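Local atomic coordinates of carbohydrate oxidase (Microdochium nivale, PDB entry 3RJA), a protein that oxidises the C1 hydroxyl of mono-, oligo- and polysaccharides to the lactone with the help of FAD, passing the electrons to oxygen to give hydrogen peroxide. Residues G229-A232 and V233-A237; D407-V410 and N411-T414. All coordinates share one frame; numbering follows the deposited sequence.

Interaction 1 (G229-A232 and V233-A237); sequences GIEA and VEDYA. With ZN (zinc ion), chain F.
A zinc site made by two carboxylates one helical turn apart defines this contact: E231 and D235, spaced i to i+4 on helix 223-239, both bind the ion. Each gives a single near oxygen, E231 OE2 at 1.9 Å from ZN and D235 OD2 at 2.0 Å. The second oxygens stand farther back, with D235 OD1 2.9 Å from the zinc. The two carboxylate planes are turned 78° against each other. E231 reaches the metal by a bend: CG lies anti to the backbone N (chi1 155°) and the chain then folds at chi2 (86°), which carries the carboxylate up beside D235. The shorter aspartate needs no such detour, because its CB already points toward the preceding turn, residues 229-232. Glutamate and aspartate suit the place because the cation can offset the repulsion expected when E231 OE2 and D235 OD1 approach to 3.3 Å. D235 OD1 also forms a salt bridge with K330, whose positive charge probably helps to balance the paired acids. The backbone here is regular alpha helix: D235 N donates to E231 O (3.1 Å), tying together the backbones of the two ligands, and V233 N donates to G229 O at 2.9 Å. The small A232 continues the pattern, its O receiving Y236 N. Away from the zinc, E234 OE2 forms a salt bridge with R238 and a hydrogen bond with S328 OG, while OE1 takes hydrogen bonds from W384 NE1 and I329 N. I230 packs on V334 and V338 of helix 332-345, V233 on F247 and I249 of strand 245-251, and Y236 meets F274 of helix 267-278 edge-to-face, so the helix is seated between two helices and against the eight-stranded antiparallel sheet.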
loop_
_atom_site.group_PDB
_atom_site.type_symbol
_atom_site.label_atom_id
_atom_site.label_comp_id
_atom_site.label_asym_id
_atom_site.label_seq_id
_atom_site.Cartn_x
_atom_site.Cartn_y
_atom_site.Cartn_z
ATOM N N GLY A 229 7.862 16.051 21.028
ATOM C CA GLY A 229 8.448 15.868 19.708
ATOM C C GLY A 229 7.374 15.578 18.669
ATOM O O GLY A 229 7.355 16.179 17.607
ATOM N N ILE A 230 6.462 14.669 18.992
ATOM C CA ILE A 230 5.360 14.371 18.103
ATOM C C ILE A 230 4.471 15.600 17.878
ATOM O O ILE A 230 4.012 15.809 16.757
ATOM C CB ILE A 230 4.514 13.157 18.587
ATOM C CG1 ILE A 230 5.372 11.888 18.575
ATOM C CG2 ILE A 230 3.218 13.006 17.696
ATOM C CD1 ILE A 230 4.853 10.778 19.492
ATOM N N GLU A 231 4.251 16.418 18.917
ATOM C CA GLU A 231 3.463 17.662 18.750
ATOM C C GLU A 231 4.205 18.555 17.750
ATOM O O GLU A 231 3.609 19.105 16.822
ATOM C CB GLU A 231 3.260 18.406 20.106
ATOM C CG GLU A 231 3.014 19.970 19.960
ATOM C CD GLU A 231 1.522 20.283 19.717
ATOM O OE1 GLU A 231 0.684 19.390 19.981
ATOM O OE2 GLU A 231 1.178 21.399 19.267
ATOM N N ALA A 232 5.515 18.696 17.936
ATOM C CA ALA A 232 6.310 19.590 17.085
ATOM C C ALA A 232 6.305 19.126 15.625
ATOM O O ALA A 232 6.251 19.930 14.698
ATOM C CB ALA A 232 7.771 19.701 17.625
ATOM N N VAL A 233 6.347 17.818 15.416
ATOM C CA VAL A 233 6.354 17.297 14.043
ATOM C C VAL A 233 4.986 17.542 13.407
ATOM O O VAL A 233 4.919 17.915 12.239
ATOM C CB VAL A 233 6.761 15.814 13.982
ATOM C CG1 VAL A 233 6.685 15.277 12.518
ATOM C CG2 VAL A 233 8.186 15.615 14.584
ATOM N N GLU A 234 3.898 17.409 14.174
ATOM C CA GLU A 234 2.589 17.637 13.570
ATOM C C GLU A 234 2.444 19.088 13.133
ATOM O O GLU A 234 1.875 19.356 12.047
ATOM C CB GLU A 234 1.410 17.221 14.450
ATOM C CG GLU A 234 0.071 17.583 13.751
ATOM C CD GLU A 234 -1.161 16.957 14.385
ATOM O OE1 GLU A 234 -1.060 15.777 14.839
ATOM O OE2 GLU A 234 -2.244 17.634 14.421
ATOM N N ASP A 235 2.977 20.012 13.949
ATOM C CA ASP A 235 2.922 21.445 13.629
ATOM C C ASP A 235 3.616 21.726 12.308
ATOM O O ASP A 235 3.076 22.424 11.431
ATOM C CB ASP A 235 3.607 22.316 14.722
ATOM C CG ASP A 235 2.834 22.346 16.031
ATOM O OD1 ASP A 235 1.616 22.086 16.025
ATOM O OD2 ASP A 235 3.451 22.650 17.078
ATOM N N TYR A 236 4.843 21.225 12.203
ATOM C CA TYR A 236 5.659 21.439 11.021
ATOM C C TYR A 236 4.942 20.812 9.813
ATOM O O TYR A 236 4.838 21.426 8.741
ATOM C CB TYR A 236 7.056 20.835 11.240
ATOM C CG TYR A 236 7.961 20.934 10.033
ATOM C CD1 TYR A 236 8.619 22.141 9.707
ATOM C CD2 TYR A 236 8.200 19.816 9.231
ATOM C CE1 TYR A 236 9.475 22.221 8.587
ATOM C CE2 TYR A 236 9.066 19.879 8.136
ATOM C CZ TYR A 236 9.697 21.078 7.813
ATOM O OH TYR A 236 10.514 21.128 6.699
ATOM N N ALA A 237 4.416 19.605 10.001
ATOM C CA ALA A 237 3.693 18.917 8.927
ATOM C C ALA A 237 2.482 19.758 8.480
ATOM O O ALA A 237 2.300 20.035 7.282
ATOM C CB ALA A 237 3.252 17.516 9.390
HETATM ZN ZN ZN F . 2.292 22.883 18.688
#

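Interaction 2 (D407-V410 and N411-T414); sequences DGWV and NSVT
The indole of W409 has S412 OG at its edge, in the ring plane, 3.7 Å from CD1, while F337 and Y340 of helix 332-345 stack with the ring and W353 meets it edge-to-face. The setting is the last two turns of the alpha helix 403-414, packed beside the eight-stranded antiparallel sheet. Tryptophan suits this aromatic cluster because its broad surface packs while NE1 donates to the carbonyl O of F337. S412 turns its hydroxyl back to the preceding turn: with chi1 at 89°, OG sits between the backbone N and the carbonyl carbon, where it can donate to W409 O at 2.6 Å. This i to i-3 bond satisfies a hydroxyl buried next to the indole. An alanine here would probably leave W409 O without its hydroxyl donor and the CD1 edge of the indole less closely packed. D407 forms salt bridges with K322 of strand 318-326 through OD1 and with R432 through OD2, and its carbonyl O accepts N411 N at 2.9 Å. V410 and V413 turn aliphatic branches to strand 318-326, touching K322 and L324 respectively, a fitting place for beta-branched hydrocarbon. V410 CG1 also comes 4.2 Å from T414 CG2, the two side chains running across each other at a slant. T414 N donates to V410 O at 3.0 Å, and V413 N makes a weak bond to the same oxygen. At the exposed N411, a water accepts from ND2 and donates to G408 O, the latter at 2.6 Å.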
loop_
_atom_site.group_PDB
_atom_site.type_symbol
_atom_site.label_atom_id
_atom_site.label_comp_id
_atom_site.label_asym_id
_atom_site.label_seq_id
_atom_site.Cartn_x
_atom_site.Cartn_y
_atom_site.Cartn_z
ATOM N N ASP A 407 -3.464 -4.383 18.846
ATOM C CA ASP A 407 -4.844 -3.973 19.114
ATOM C C ASP A 407 -4.890 -2.890 20.196
ATOM O O ASP A 407 -5.632 -1.905 20.077
ATOM C CB ASP A 407 -5.695 -5.170 19.586
ATOM C CG ASP A 407 -6.094 -6.115 18.449
ATOM O OD1 ASP A 407 -5.834 -5.817 17.247
ATOM O OD2 ASP A 407 -6.718 -7.157 18.779
ATOM N N GLY A 408 -4.100 -3.081 21.258
ATOM C CA GLY A 408 -4.088 -2.134 22.369
ATOM C C GLY A 408 -3.485 -0.792 21.980
ATOM O O GLY A 408 -3.957 0.254 22.411
ATOM N N TRP A 409 -2.449 -0.807 21.147
ATOM C CA TRP A 409 -1.841 0.454 20.730
ATOM C C TRP A 409 -2.824 1.268 19.895
ATOM O O TRP A 409 -2.941 2.469 20.082
ATOM C CB TRP A 409 -0.545 0.220 19.949
ATOM C CG TRP A 409 0.525 1.262 20.192
ATOM C CD1 TRP A 409 0.370 2.531 20.733
ATOM C CD2 TRP A 409 1.902 1.133 19.877
ATOM N NE1 TRP A 409 1.583 3.173 20.781
ATOM C CE2 TRP A 409 2.538 2.338 20.256
ATOM C CE3 TRP A 409 2.677 0.099 19.325
ATOM C CZ2 TRP A 409 3.899 2.530 20.105
ATOM C CZ3 TRP A 409 4.012 0.305 19.148
ATOM C CH2 TRP A 409 4.618 1.510 19.544
ATOM N N VAL A 410 -3.529 0.599 18.976
ATOM C CA VAL A 410 -4.478 1.263 18.096
ATOM C C VAL A 410 -5.661 1.772 18.934
ATOM O O VAL A 410 -6.146 2.884 18.736
ATOM C CB VAL A 410 -4.966 0.297 16.973
ATOM C CG1 VAL A 410 -6.283 0.781 16.354
ATOM C CG2 VAL A 410 -3.879 0.121 15.893
ATOM N N ASN A 411 -6.105 0.945 19.881
ATOM C CA ASN A 411 -7.196 1.318 20.776
ATOM C C ASN A 411 -6.795 2.532 21.624
ATOM O O ASN A 411 -7.620 3.419 21.888
ATOM C CB ASN A 411 -7.595 0.133 21.668
ATOM C CG ASN A 411 -8.434 0.561 22.868
ATOM O OD1 ASN A 411 -9.639 0.808 22.742
ATOM N ND2 ASN A 411 -7.792 0.660 24.047
ATOM N N SER A 412 -5.519 2.578 22.017
ATOM C CA SER A 412 -5.014 3.730 22.778
ATOM C C SER A 412 -5.311 5.044 22.053
ATOM O O SER A 412 -5.632 6.033 22.706
ATOM C CB SER A 412 -3.520 3.598 23.130
ATOM O OG SER A 412 -2.690 4.130 22.112
ATOM N N VAL A 413 -5.234 5.049 20.711
ATOM C CA VAL A 413 -5.516 6.260 19.934
ATOM C C VAL A 413 -7.016 6.440 19.684
ATOM O O VAL A 413 -7.550 7.539 19.874
ATOM C CB VAL A 413 -4.719 6.303 18.576
ATOM C CG1 VAL A 413 -5.151 7.484 17.695
ATOM C CG2 VAL A 413 -3.239 6.371 18.817
ATOM N N THR A 414 -7.708 5.369 19.289
ATOM C CA THR A 414 -9.103 5.500 18.828
ATOM C C THR A 414 -10.074 5.825 19.947
ATOM O O THR A 414 -11.067 6.555 19.725
ATOM C CB THR A 414 -9.622 4.284 17.999
ATOM O OG1 THR A 414 -9.596 3.082 18.776
ATOM C CG2 THR A 414 -8.783 4.088 16.723
HETATM O O HOH W 1 -5.115 0.411 24.778
#

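In the fold
Followed from the N terminus, the chain reaches helix 223-239, where interaction 1 lies; helix 403-414, with interaction 2, comes much later. Each pairs consecutive pieces of one helix, so neither closes a loop, and the two follow in series without nesting or crossing. Their centres are 20 Å apart and their nearest atoms about 8 Å, with no direct touch. Helix 332-345 is a neighbour they share, touched by side chains of both interactions. Both helices also rest on the eight-stranded antiparallel sheet, residues 229-237 through strand 245-251 and residues 407-414 through strand 318-326.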